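Bifunctional endomannanase/endoglucanase (Caldanaerobius polysaccharolyticus, PDB 3W0K) probably cleaves internal linkages of mannan and cellulose-type glucan chains, as a (beta/alpha)8-barrel glycoside hydrolase of family 5. Local coordinates at residues A[46-51]-A[116-121]; A[139-142]-A[147-150]; A[196-199]-A[204-207]; A[55-60]-A[111-116]; A[10-15]-A[289-294]. All blocks are in the same frame, centred on the assembly; numbering follows the deposited sequence.

Interaction 1 (A[46-51]-A[116-121]); sequences RFWTRN and ELFAKR
Trp48 and Phe118 meet as an offset edge-to-face pair, their side chains reaching for each other from opposite directions. The rim of the Phe118 ring, at CZ and CE2, is turned toward the face of the Trp48 six-membered ring; the planes stand at 88° and the centroids are 5.6 Å apart. Phe118 CZ is 3.9 Å from Trp48 CH2, while Phe118 CE2 is 4.1 Å from Trp48 CZ2, so the contact is confined to the far end of the indole. Trp48 CG sits between the backbone N and the carbonyl carbon (chi1 66°), which sends the indole from the loop toward helix 105-121. The two long side chains bridge well-separated backbones: the closest CA atoms, those of Trp48 and Leu117, are 12.2 Å apart. Phe62 of helix 62-74 touches both aromatic side chains, edge-to-face with Trp48, and Leu83 and Leu81 of strand 78-83 lie against Trp48 and Phe118 respectively. With an alanine in place of Trp48, the Phe118 edge and Phe62 would probably lose the indole they share, opening a gap in the buried packing. The cluster belongs to the apolar packing between the strands and outer helices of a TIM barrel, here joining the loop after the second strand to helix 105-121.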
# COMPACT_ATOMS: atom_id res chain seq x y z
N ARG A 46 0.98 4.78 -16.66
CA ARG A 46 0.85 5.77 -17.74
C ARG A 46 2.05 6.71 -17.81
O ARG A 46 2.23 7.42 -18.80
CB ARG A 46 -0.46 6.55 -17.61
CG ARG A 46 -1.69 5.69 -17.84
CD ARG A 46 -2.95 6.52 -17.67
NE ARG A 46 -3.02 7.08 -16.32
CZ ARG A 46 -3.88 8.02 -15.94
NH1 ARG A 46 -4.75 8.51 -16.80
NH2 ARG A 46 -3.86 8.45 -14.69
N PHE A 47 2.86 6.73 -16.76
CA PHE A 47 4.06 7.57 -16.76
C PHE A 47 5.03 7.09 -17.84
O PHE A 47 5.85 7.87 -18.32
CB PHE A 47 4.76 7.55 -15.40
CG PHE A 47 4.28 8.62 -14.45
CD1 PHE A 47 4.68 9.94 -14.62
CD2 PHE A 47 3.46 8.29 -13.38
CE1 PHE A 47 4.27 10.93 -13.72
CE2 PHE A 47 3.04 9.27 -12.47
CZ PHE A 47 3.45 10.59 -12.64
N TRP A 48 4.94 5.82 -18.22
CA TRP A 48 5.83 5.26 -19.24
C TRP A 48 5.08 4.56 -20.37
O TRP A 48 5.70 3.98 -21.26
CB TRP A 48 6.83 4.29 -18.60
CG TRP A 48 6.21 3.04 -18.01
CD1 TRP A 48 5.82 1.92 -18.68
CD2 TRP A 48 5.94 2.78 -16.62
NE1 TRP A 48 5.34 0.98 -17.81
CE2 TRP A 48 5.41 1.47 -16.54
CE3 TRP A 48 6.11 3.52 -15.44
CZ2 TRP A 48 5.04 0.89 -15.32
CZ3 TRP A 48 5.75 2.93 -14.23
CH2 TRP A 48 5.22 1.63 -14.18
N THR A 49 3.75 4.64 -20.34
CA THR A 49 2.93 3.98 -21.36
C THR A 49 1.93 4.96 -21.96
O THR A 49 1.11 5.54 -21.25
CB THR A 49 2.14 2.81 -20.76
OG1 THR A 49 3.02 1.97 -20.00
CG2 THR A 49 1.47 1.99 -21.85
N ARG A 50 1.98 5.11 -23.28
CA ARG A 50 1.07 6.02 -23.97
C ARG A 50 -0.07 5.27 -24.65
O ARG A 50 0.14 4.26 -25.31
CB ARG A 50 1.83 6.86 -24.99
CG ARG A 50 0.98 7.93 -25.66
CD ARG A 50 1.83 9.09 -26.17
NE ARG A 50 2.49 9.81 -25.08
CZ ARG A 50 1.89 10.68 -24.26
NH1 ARG A 50 0.60 10.96 -24.41
NH2 ARG A 50 2.58 11.28 -23.31
N ASN A 51 -1.29 5.76 -24.42
CA ASN A 51 -2.50 5.21 -25.02
C ASN A 51 -2.63 3.68 -25.00
O ASN A 51 -2.93 3.06 -26.03
CB ASN A 51 -2.66 5.75 -26.45
CG ASN A 51 -4.06 5.55 -26.99
OD1 ASN A 51 -5.05 5.65 -26.26
ND2 ASN A 51 -4.15 5.26 -28.29
N GLU A 116 7.75 -8.45 -15.97
CA GLU A 116 8.93 -9.13 -16.49
C GLU A 116 10.02 -8.09 -16.75
O GLU A 116 11.20 -8.36 -16.54
CB GLU A 116 8.60 -9.89 -17.77
CG GLU A 116 7.75 -11.13 -17.54
CD GLU A 116 7.41 -11.86 -18.82
OE1 GLU A 116 7.09 -11.19 -19.83
OE2 GLU A 116 7.46 -13.11 -18.83
N LEU A 117 9.61 -6.90 -17.20
CA LEU A 117 10.55 -5.81 -17.45
C LEU A 117 11.29 -5.45 -16.17
O LEU A 117 12.52 -5.37 -16.17
CB LEU A 117 9.82 -4.56 -17.96
CG LEU A 117 9.29 -4.54 -19.39
CD1 LEU A 117 8.50 -3.26 -19.60
CD2 LEU A 117 10.45 -4.63 -20.37
N PHE A 118 10.55 -5.27 -15.09
CA PHE A 118 11.16 -4.93 -13.80
C PHE A 118 11.98 -6.09 -13.25
O PHE A 118 13.05 -5.87 -12.67
CB PHE A 118 10.09 -4.47 -12.80
CG PHE A 118 9.45 -3.16 -13.16
CD1 PHE A 118 10.23 -2.08 -13.57
CD2 PHE A 118 8.07 -3.01 -13.12
CE1 PHE A 118 9.64 -0.87 -13.92
CE2 PHE A 118 7.47 -1.81 -13.47
CZ PHE A 118 8.26 -0.73 -13.87
N ALA A 119 11.50 -7.31 -13.44
CA ALA A 119 12.24 -8.48 -12.96
C ALA A 119 13.60 -8.54 -13.65
O ALA A 119 14.62 -8.79 -13.00
CB ALA A 119 11.45 -9.76 -13.23
N LYS A 120 13.62 -8.30 -14.95
CA LYS A 120 14.86 -8.31 -15.71
C LYS A 120 15.77 -7.14 -15.35
O LYS A 120 16.97 -7.32 -15.13
CB LYS A 120 14.59 -8.28 -17.21
CG LYS A 120 14.07 -9.58 -17.78
CD LYS A 120 14.05 -9.54 -19.31
CE LYS A 120 12.95 -8.63 -19.83
NZ LYS A 120 11.61 -9.21 -19.58
N ARG A 121 15.18 -5.95 -15.25
CA ARG A 121 15.94 -4.75 -14.94
C ARG A 121 16.65 -4.83 -13.60
O ARG A 121 17.81 -4.41 -13.47
CB ARG A 121 15.03 -3.52 -14.97
CG ARG A 121 15.79 -2.20 -14.98
CD ARG A 121 14.84 -1.02 -15.04
NE ARG A 121 15.57 0.24 -15.15
CZ ARG A 121 15.90 0.82 -16.29
NH1 ARG A 121 15.57 0.26 -17.45
NH2 ARG A 121 16.54 1.98 -16.29

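Interaction 2 (A[139-142]-A[147-150]); sequences PNIG and TREN
Thr147 begins the contact with its backbone, its CA lying 4.3 Å from Ile141 CG2. It is the N-cap of helix 148-165 and forms a capping box with Asn150: Asn150 N donates to Thr147 OG1 at 2.9 Å, nearly straight at 172°, and Thr147 N returns a 2.9 Å bond to Asn150 OD1, which it meets from above the carbonyl plane. Arg148 follows with the main side-chain contact. Its chain runs extended from CG to NE, and Ile141 CD1 lies over one face of the guanidinium, 3.6 Å from Arg148 NE and 3.7 Å from Arg148 CG. The methyl thus covers the flat group without competing for its N-H bonds. Arg148 NH1 finds its polar partners elsewhere, in a salt bridge to Glu185 and a hydrogen bond to Ala182 O. A leucine in place of Arg148 would probably leave Glu185 without this charged mate and Ala182 O without its donor. Asn150, besides closing the box, gives ND2 to Gly145 O and so ties the helix start to the preceding loop. This surface contact packs the loop after strand 130-133 onto the first turn of helix 148-165, while Arg148 reaches across to the chain that follows helix 176-179.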
# COMPACT_ATOMS: atom_id res chain seq x y z
N PRO A 139 -10.24 -5.45 -6.65
CA PRO A 139 -11.65 -5.23 -6.28
C PRO A 139 -12.34 -6.36 -5.55
O PRO A 139 -11.74 -7.40 -5.26
CB PRO A 139 -12.30 -4.97 -7.64
CG PRO A 139 -11.55 -5.90 -8.54
CD PRO A 139 -10.11 -5.71 -8.09
N ASN A 140 -13.60 -6.13 -5.22
CA ASN A 140 -14.39 -7.14 -4.53
C ASN A 140 -14.75 -8.26 -5.49
O ASN A 140 -14.77 -8.08 -6.71
CB ASN A 140 -15.68 -6.53 -3.99
CG ASN A 140 -15.46 -5.76 -2.70
OD1 ASN A 140 -15.32 -6.35 -1.63
ND2 ASN A 140 -15.45 -4.44 -2.80
N ILE A 141 -14.98 -9.44 -4.93
CA ILE A 141 -15.39 -10.59 -5.72
C ILE A 141 -16.74 -10.18 -6.30
O ILE A 141 -17.61 -9.67 -5.58
CB ILE A 141 -15.54 -11.84 -4.82
CG1 ILE A 141 -14.17 -12.21 -4.23
CG2 ILE A 141 -16.11 -13.00 -5.62
CD1 ILE A 141 -14.26 -13.12 -3.02
N GLY A 142 -16.90 -10.32 -7.61
CA GLY A 142 -18.15 -9.93 -8.25
C GLY A 142 -18.08 -8.56 -8.89
O GLY A 142 -19.05 -8.12 -9.51
N THR A 147 -13.12 -13.01 -9.66
CA THR A 147 -13.51 -14.16 -8.86
C THR A 147 -12.22 -14.59 -8.18
O THR A 147 -11.13 -14.20 -8.62
CB THR A 147 -14.02 -15.35 -9.72
OG1 THR A 147 -12.97 -15.83 -10.57
CG2 THR A 147 -15.22 -14.94 -10.57
N ARG A 148 -12.31 -15.34 -7.09
CA ARG A 148 -11.10 -15.79 -6.42
C ARG A 148 -10.27 -16.63 -7.39
O ARG A 148 -9.04 -16.56 -7.39
CB ARG A 148 -11.42 -16.61 -5.17
CG ARG A 148 -11.89 -15.79 -3.98
CD ARG A 148 -11.99 -16.67 -2.76
NE ARG A 148 -12.56 -15.99 -1.60
CZ ARG A 148 -11.86 -15.29 -0.71
NH1 ARG A 148 -10.55 -15.16 -0.83
NH2 ARG A 148 -12.49 -14.75 0.33
N GLU A 149 -10.95 -17.38 -8.25
CA GLU A 149 -10.29 -18.24 -9.22
C GLU A 149 -9.51 -17.48 -10.30
O GLU A 149 -8.34 -17.79 -10.54
CB GLU A 149 -11.31 -19.18 -9.88
CG GLU A 149 -10.69 -20.21 -10.82
CD GLU A 149 -11.72 -21.17 -11.39
OE1 GLU A 149 -12.60 -21.64 -10.63
OE2 GLU A 149 -11.65 -21.47 -12.60
N ASN A 150 -10.14 -16.50 -10.95
CA ASN A 150 -9.40 -15.78 -11.98
C ASN A 150 -8.33 -14.84 -11.44
O ASN A 150 -7.29 -14.65 -12.08
CB ASN A 150 -10.31 -15.12 -13.05
CG ASN A 150 -11.26 -14.06 -12.50
OD1 ASN A 150 -10.94 -13.34 -11.56
ND2 ASN A 150 -12.41 -13.93 -13.14

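Interaction 3 (A[196-199]-A[204-207]); sequences RGYQ and THYQ
Hydrogen bonding joins Tyr198 to Thr204: Thr204 OG1 donates to Tyr198 O over a short 2.5 Å, tilted 22° from the carbonyl plane. The same hydroxyl accepts from His205 ND1 at 3.0 Å, with OG1 almost exactly in the imidazole plane. A chi1 of 69° sets Thr204 OG1 between its own backbone N and carbonyl carbon, within reach of both partners, and the ND1 bond helps hold the rotation of the His205 ring. Aromatic contact is the second kind. His205 presents its CE1 edge to one face of Tyr198 in a T-shaped pair, with planes at 89° and centroids 4.9 Å apart. His205 CE1 is 3.5 Å from Tyr198 CD1, off the ring centre and toward its rim. The polar end of Tyr198 looks elsewhere, its OH bonding to Glu258. The His205 side chain lies about 4 Å from a bound Tris molecule, consistent with a position beside the substrate pocket. The short helix 201-204 links the two segments. Strand 192-197, the sixth of the barrel, is bonded through Gly197 to strand 254-259, and the backbone of Thr204 pairs with Phe262 just beyond that strand.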
# COMPACT_ATOMS: atom_id res chain seq x y z
N ARG A 196 -4.55 -4.17 5.04
CA ARG A 196 -4.76 -2.74 5.22
C ARG A 196 -5.24 -2.37 6.61
O ARG A 196 -5.83 -3.18 7.32
CB ARG A 196 -5.80 -2.26 4.20
CG ARG A 196 -5.33 -2.28 2.75
CD ARG A 196 -4.22 -1.27 2.55
NE ARG A 196 -3.81 -1.11 1.15
CZ ARG A 196 -2.86 -1.82 0.55
NH1 ARG A 196 -2.20 -2.77 1.21
NH2 ARG A 196 -2.49 -1.51 -0.69
N GLY A 197 -5.00 -1.11 6.96
CA GLY A 197 -5.41 -0.58 8.25
C GLY A 197 -6.24 0.67 8.06
O GLY A 197 -5.85 1.76 8.48
N TYR A 198 -7.39 0.52 7.40
CA TYR A 198 -8.28 1.65 7.16
C TYR A 198 -9.66 1.44 7.77
O TYR A 198 -10.54 2.28 7.60
CB TYR A 198 -8.45 1.88 5.65
CG TYR A 198 -7.22 2.40 4.94
CD1 TYR A 198 -6.54 3.53 5.41
CD2 TYR A 198 -6.78 1.82 3.75
CE1 TYR A 198 -5.46 4.06 4.71
CE2 TYR A 198 -5.71 2.34 3.04
CZ TYR A 198 -5.05 3.47 3.52
OH TYR A 198 -4.01 4.02 2.81
N GLN A 199 -9.86 0.31 8.45
CA GLN A 199 -11.15 0.03 9.07
C GLN A 199 -11.20 0.51 10.51
O GLN A 199 -10.25 0.32 11.27
CB GLN A 199 -11.46 -1.46 9.01
CG GLN A 199 -11.61 -2.02 7.59
CD GLN A 199 -12.69 -1.32 6.76
OE1 GLN A 199 -13.55 -0.62 7.29
NE2 GLN A 199 -12.65 -1.53 5.46
N THR A 204 -11.52 6.48 9.34
CA THR A 204 -10.32 6.79 8.56
C THR A 204 -10.53 7.60 7.29
O THR A 204 -9.66 8.37 6.90
CB THR A 204 -9.55 5.52 8.19
OG1 THR A 204 -10.31 4.77 7.24
CG2 THR A 204 -9.29 4.67 9.43
N HIS A 205 -11.66 7.39 6.63
CA HIS A 205 -11.95 8.10 5.39
C HIS A 205 -13.14 9.06 5.50
O HIS A 205 -13.82 9.34 4.52
CB HIS A 205 -12.15 7.12 4.23
CG HIS A 205 -10.88 6.55 3.70
ND1 HIS A 205 -10.04 5.75 4.45
CD2 HIS A 205 -10.30 6.65 2.47
CE1 HIS A 205 -9.00 5.39 3.71
NE2 HIS A 205 -9.13 5.92 2.51
N TYR A 206 -13.38 9.55 6.72
CA TYR A 206 -14.46 10.49 6.97
C TYR A 206 -14.24 11.74 6.11
O TYR A 206 -13.17 12.35 6.15
CB TYR A 206 -14.49 10.86 8.45
CG TYR A 206 -15.47 11.97 8.81
CD1 TYR A 206 -16.85 11.79 8.64
CD2 TYR A 206 -15.02 13.18 9.33
CE1 TYR A 206 -17.75 12.80 9.00
CE2 TYR A 206 -15.91 14.18 9.70
CZ TYR A 206 -17.27 13.99 9.53
OH TYR A 206 -18.15 14.98 9.89
N GLN A 207 -15.26 12.08 5.33
CA GLN A 207 -15.24 13.23 4.43
C GLN A 207 -14.21 13.13 3.30
O GLN A 207 -13.75 14.14 2.77
CB GLN A 207 -15.08 14.54 5.21
CG GLN A 207 -16.29 14.87 6.08
CD GLN A 207 -16.20 16.22 6.77
OE1 GLN A 207 -15.11 16.72 7.03
NE2 GLN A 207 -17.35 16.80 7.08

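Interaction 4 (A[55-60]-A[111-116]); sequences FNPDKK and FVYQWE
The long loop after the second barrel strand packs against helix 105-121, where Phe55, Pro57 and Lys59 gather round the side chain of Tyr113. Tyr113 CG lies opposite the backbone N (chi1 170°), which sends the ring out from the helix into the loop. Phe55 comes over one face of it: Phe55 CD1 sits 3.7 Å above the Tyr113 plane, offset toward the rim, and Phe55 CE1 is 3.7 Å from Tyr113 CB. The planes make 33° with centroids 4.8 Å apart, so the rings lie obliquely. Pro57 comes instead at the ring edge, in its plane, where Pro57 CD is 3.6 Å from Tyr113 OH and 3.8 Å from Tyr113 CE2. Lys59 passes nearly at right angles to the phenol, its extended chain carrying CE past the hydroxyl. A water is hydrogen-bonded to Tyr113 OH at 3.2 Å and reaches Phe55 O by a weak 3.4 Å bond. Farther along, Asp58 OD1 accepts from Lys60 N in an Asx turn, and Lys60 goes on to a salt bridge with Glu63. No direct hydrogen bond crosses the contact, so apolar packing over the face and at the edge of Tyr113 carries it, and the polar end of the phenol is tied to the loop backbone weakly, through a water.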
# COMPACT_ATOMS: atom_id res chain seq x y z
N PHE A 55 3.19 -2.72 -24.72
CA PHE A 55 4.43 -3.29 -25.21
C PHE A 55 5.47 -2.32 -25.75
O PHE A 55 6.53 -2.74 -26.23
CB PHE A 55 4.13 -4.42 -26.18
CG PHE A 55 3.42 -5.57 -25.54
CD1 PHE A 55 4.14 -6.62 -24.97
CD2 PHE A 55 2.04 -5.58 -25.44
CE1 PHE A 55 3.49 -7.65 -24.30
CE2 PHE A 55 1.37 -6.61 -24.77
CZ PHE A 55 2.11 -7.65 -24.20
N ASN A 56 5.21 -1.02 -25.62
CA ASN A 56 6.16 -0.00 -26.05
C ASN A 56 6.41 0.97 -24.90
O ASN A 56 6.16 2.17 -25.01
CB ASN A 56 5.65 0.75 -27.28
CG ASN A 56 6.72 1.63 -27.92
OD1 ASN A 56 7.82 1.16 -28.22
ND2 ASN A 56 6.41 2.90 -28.11
N PRO A 57 6.91 0.46 -23.77
CA PRO A 57 7.16 1.35 -22.63
C PRO A 57 8.34 2.28 -22.89
O PRO A 57 9.25 1.95 -23.65
CB PRO A 57 7.49 0.37 -21.51
CG PRO A 57 8.19 -0.73 -22.23
CD PRO A 57 7.31 -0.92 -23.45
N ASP A 58 8.28 3.48 -22.31
CA ASP A 58 9.38 4.42 -22.44
C ASP A 58 10.30 4.04 -21.28
O ASP A 58 10.13 4.50 -20.16
CB ASP A 58 8.88 5.86 -22.27
CG ASP A 58 9.99 6.90 -22.45
OD1 ASP A 58 11.17 6.52 -22.59
OD2 ASP A 58 9.67 8.10 -22.45
N LYS A 59 11.26 3.16 -21.57
CA LYS A 59 12.19 2.68 -20.56
C LYS A 59 13.06 3.75 -19.91
O LYS A 59 13.62 3.53 -18.83
CB LYS A 59 13.02 1.52 -21.12
CG LYS A 59 12.15 0.35 -21.58
CD LYS A 59 12.96 -0.81 -22.14
CE LYS A 59 12.04 -1.92 -22.62
NZ LYS A 59 12.77 -3.05 -23.26
N LYS A 60 13.13 4.93 -20.53
CA LYS A 60 13.90 6.05 -19.99
C LYS A 60 13.29 6.47 -18.65
O LYS A 60 13.99 6.88 -17.73
CB LYS A 60 13.87 7.22 -20.98
CG LYS A 60 14.46 8.53 -20.48
CD LYS A 60 15.98 8.47 -20.36
CE LYS A 60 16.55 9.81 -19.93
NZ LYS A 60 18.03 9.77 -19.80
N PHE A 111 0.28 -6.58 -18.40
CA PHE A 111 0.58 -6.59 -16.97
C PHE A 111 1.78 -7.49 -16.69
O PHE A 111 2.73 -7.08 -16.01
CB PHE A 111 -0.65 -7.09 -16.21
CG PHE A 111 -0.46 -7.20 -14.72
CD1 PHE A 111 -0.40 -6.06 -13.93
CD2 PHE A 111 -0.41 -8.45 -14.10
CE1 PHE A 111 -0.29 -6.16 -12.54
CE2 PHE A 111 -0.31 -8.56 -12.71
CZ PHE A 111 -0.25 -7.42 -11.93
N VAL A 112 1.73 -8.72 -17.20
CA VAL A 112 2.82 -9.67 -17.01
C VAL A 112 4.11 -9.14 -17.63
O VAL A 112 5.18 -9.24 -17.04
CB VAL A 112 2.45 -11.06 -17.60
CG1 VAL A 112 3.65 -12.01 -17.56
CG2 VAL A 112 1.29 -11.66 -16.80
N TYR A 113 3.99 -8.52 -18.81
CA TYR A 113 5.14 -7.95 -19.50
C TYR A 113 5.80 -6.85 -18.67
O TYR A 113 7.03 -6.79 -18.60
CB TYR A 113 4.72 -7.41 -20.87
CG TYR A 113 5.78 -6.59 -21.58
CD1 TYR A 113 6.91 -7.18 -22.13
CD2 TYR A 113 5.64 -5.20 -21.70
CE1 TYR A 113 7.88 -6.42 -22.77
CE2 TYR A 113 6.60 -4.44 -22.35
CZ TYR A 113 7.72 -5.05 -22.88
OH TYR A 113 8.68 -4.28 -23.50
N GLN A 114 4.99 -6.01 -18.03
CA GLN A 114 5.50 -4.92 -17.18
C GLN A 114 6.36 -5.51 -16.08
O GLN A 114 7.47 -5.05 -15.82
CB GLN A 114 4.36 -4.16 -16.51
CG GLN A 114 3.28 -3.62 -17.43
CD GLN A 114 3.74 -2.45 -18.24
OE1 GLN A 114 3.91 -2.55 -19.46
NE2 GLN A 114 3.91 -1.31 -17.59
N TRP A 115 5.82 -6.52 -15.40
CA TRP A 115 6.53 -7.16 -14.31
C TRP A 115 7.78 -7.90 -14.75
O TRP A 115 8.76 -7.95 -14.02
CB TRP A 115 5.58 -8.05 -13.49
CG TRP A 115 4.80 -7.23 -12.51
CD1 TRP A 115 3.44 -7.13 -12.41
CD2 TRP A 115 5.33 -6.35 -11.50
NE1 TRP A 115 3.10 -6.24 -11.41
CE2 TRP A 115 4.24 -5.75 -10.84
CE3 TRP A 115 6.64 -6.01 -11.11
CZ2 TRP A 115 4.41 -4.83 -9.80
CZ3 TRP A 115 6.80 -5.09 -10.08
CH2 TRP A 115 5.69 -4.51 -9.43
N GLU A 116 7.75 -8.45 -15.97
CA GLU A 116 8.93 -9.13 -16.49
C GLU A 116 10.02 -8.09 -16.75
O GLU A 116 11.20 -8.36 -16.54
CB GLU A 116 8.60 -9.89 -17.77
CG GLU A 116 7.75 -11.13 -17.54
CD GLU A 116 7.41 -11.86 -18.82
OE1 GLU A 116 7.09 -11.19 -19.83
OE2 GLU A 116 7.46 -13.11 -18.83
O HOH W 1 9.95 -2.85 -26.08

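Interaction 5 (A[10-15]-A[289-294]); sequences WMYVWE and SLWNFK
The Tyr12 ring takes the edge of the Trp291 indole on one face and Val13 CG2 on the other, the valine methyl 3.5 Å above the plane and offset toward the rim. Trp291 offers its CZ2-CH2 side, and Tyr12 CE1 lies in the indole plane at that edge. This edge-to-face pair has planes at 67° and centroids 5.3 Å apart. It sits at the carboxyl-end mouth of the (beta/alpha)8 barrel, where the loops after the first and eighth strands meet as the barrel closes. With CG anti to the backbone N (chi1 178°), Trp291 extends its six-membered ring to Tyr12, the two side chains crossing at about a right angle. Other rings continue the cluster, His84 edge-to-face with Tyr12 and Phe297 edge-to-face with Trp291. A Tris molecule, probably from the crystallisation liquor, lies about 3 Å from the Trp291 side chain and probably marks the sugar pocket, which family 5 enzymes line with a tryptophan after the eighth strand. The indole reaches the phenol end of the tyrosine most closely: Trp291 CZ2 is 3.6 Å from both Tyr12 CZ and Tyr12 OH.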
# COMPACT_ATOMS: atom_id res chain seq x y z
N TRP A 10 5.64 9.78 -5.26
CA TRP A 10 6.50 10.40 -6.27
C TRP A 10 6.12 10.13 -7.73
O TRP A 10 6.35 10.97 -8.59
CB TRP A 10 7.96 10.01 -6.03
CG TRP A 10 8.44 10.26 -4.63
CD1 TRP A 10 8.03 11.26 -3.79
CD2 TRP A 10 9.42 9.51 -3.92
NE1 TRP A 10 8.70 11.17 -2.59
CE2 TRP A 10 9.56 10.10 -2.64
CE3 TRP A 10 10.20 8.38 -4.23
CZ2 TRP A 10 10.45 9.61 -1.68
CZ3 TRP A 10 11.08 7.89 -3.27
CH2 TRP A 10 11.20 8.50 -2.01
N MET A 11 5.54 8.96 -7.99
CA MET A 11 5.13 8.59 -9.35
C MET A 11 3.75 7.93 -9.25
O MET A 11 3.41 7.01 -10.00
CB MET A 11 6.15 7.61 -9.95
CG MET A 11 6.01 7.40 -11.45
SD MET A 11 7.12 6.12 -12.13
CE MET A 11 8.65 6.81 -11.73
N TYR A 12 2.94 8.48 -8.36
CA TYR A 12 1.61 7.98 -8.04
C TYR A 12 0.50 8.14 -9.09
O TYR A 12 -0.20 7.17 -9.39
CB TYR A 12 1.18 8.60 -6.71
CG TYR A 12 -0.14 8.13 -6.16
CD1 TYR A 12 -0.44 6.77 -6.07
CD2 TYR A 12 -1.09 9.05 -5.72
CE1 TYR A 12 -1.65 6.34 -5.54
CE2 TYR A 12 -2.30 8.63 -5.19
CZ TYR A 12 -2.57 7.28 -5.11
OH TYR A 12 -3.78 6.86 -4.60
N VAL A 13 0.31 9.35 -9.60
CA VAL A 13 -0.74 9.60 -10.59
C VAL A 13 -0.20 10.43 -11.75
O VAL A 13 0.36 11.51 -11.55
CB VAL A 13 -1.96 10.33 -9.96
CG1 VAL A 13 -2.97 10.70 -11.03
CG2 VAL A 13 -2.62 9.45 -8.91
N TRP A 14 -0.36 9.90 -12.96
CA TRP A 14 0.10 10.58 -14.15
C TRP A 14 -0.93 11.55 -14.70
O TRP A 14 -2.14 11.36 -14.54
CB TRP A 14 0.47 9.57 -15.24
CG TRP A 14 0.79 10.19 -16.58
CD1 TRP A 14 2.00 10.67 -17.00
CD2 TRP A 14 -0.12 10.40 -17.67
NE1 TRP A 14 1.90 11.18 -18.27
CE2 TRP A 14 0.61 11.02 -18.71
CE3 TRP A 14 -1.48 10.13 -17.86
CZ2 TRP A 14 0.02 11.38 -19.93
CZ3 TRP A 14 -2.07 10.48 -19.08
CH2 TRP A 14 -1.32 11.10 -20.09
N GLU A 15 -0.43 12.61 -15.33
CA GLU A 15 -1.22 13.64 -15.98
C GLU A 15 -0.35 14.07 -17.15
O GLU A 15 0.88 14.01 -17.06
CB GLU A 15 -1.45 14.82 -15.04
N SER A 289 3.06 0.24 7.07
CA SER A 289 3.49 1.41 6.30
C SER A 289 2.35 2.42 6.20
O SER A 289 1.29 2.12 5.66
CB SER A 289 3.92 0.96 4.90
OG SER A 289 4.44 2.04 4.14
N LEU A 290 2.57 3.62 6.75
CA LEU A 290 1.56 4.68 6.73
C LEU A 290 1.39 5.19 5.30
O LEU A 290 2.36 5.26 4.54
CB LEU A 290 1.99 5.82 7.66
CG LEU A 290 0.89 6.74 8.20
CD1 LEU A 290 -0.03 5.97 9.15
CD2 LEU A 290 1.51 7.92 8.92
N TRP A 291 0.16 5.55 4.93
CA TRP A 291 -0.10 6.02 3.56
C TRP A 291 0.69 7.26 3.14
O TRP A 291 1.15 7.33 2.00
CB TRP A 291 -1.60 6.21 3.32
CG TRP A 291 -1.90 6.74 1.94
CD1 TRP A 291 -2.58 7.88 1.64
CD2 TRP A 291 -1.48 6.18 0.69
NE1 TRP A 291 -2.61 8.07 0.28
CE2 TRP A 291 -1.93 7.04 -0.33
CE3 TRP A 291 -0.75 5.03 0.33
CZ2 TRP A 291 -1.69 6.80 -1.68
CZ3 TRP A 291 -0.51 4.79 -1.02
CH2 TRP A 291 -0.98 5.67 -2.01
N ASN A 292 0.83 8.24 4.02
CA ASN A 292 1.60 9.45 3.70
C ASN A 292 2.67 9.69 4.75
O ASN A 292 2.58 9.19 5.88
CB ASN A 292 0.72 10.71 3.71
CG ASN A 292 -0.28 10.78 2.57
OD1 ASN A 292 -1.32 11.42 2.72
ND2 ASN A 292 0.05 10.20 1.43
N PHE A 293 3.71 10.42 4.35
CA PHE A 293 4.75 10.85 5.28
C PHE A 293 4.28 12.30 5.46
O PHE A 293 3.90 12.71 6.56
CB PHE A 293 6.14 10.81 4.64
CG PHE A 293 7.21 11.43 5.49
CD1 PHE A 293 7.56 10.86 6.71
CD2 PHE A 293 7.82 12.62 5.10
CE1 PHE A 293 8.50 11.47 7.53
CE2 PHE A 293 8.76 13.24 5.92
CZ PHE A 293 9.10 12.66 7.14
N LYS A 294 4.29 13.06 4.37
CA LYS A 294 3.78 14.42 4.36
C LYS A 294 2.42 14.27 3.68
O LYS A 294 2.29 13.49 2.74
CB LYS A 294 4.68 15.36 3.55
CG LYS A 294 5.88 15.87 4.31
CD LYS A 294 6.76 16.75 3.45
CE LYS A 294 7.50 15.94 2.40
NZ LYS A 294 8.39 16.80 1.58

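Interactions 3 and 5 flank what is probably the substrate pocket at the barrel mouth: Tyr198 OH packs 3.3 Å from Trp291 CB, and the Tris molecule lies about 4 Å from the side chain of His205 and about 3 Å from that of Trp291. Interactions 1 and 4 share helix 105-121, their centres about 3 Å apart. Between them Trp48 O lies 2.8 Å from Asp58 N in a probable hydrogen bond, and Pro57 CB is 3.6 Å from Trp48 CD1. Interaction 1 in turn touches the 10-15 loop of interaction 5, with Phe47 CD2 3.3 Å from Met11 CG. Interaction 2 stands apart on the surface, its nearest atoms about 9 Å from those of interactions 3 and 4.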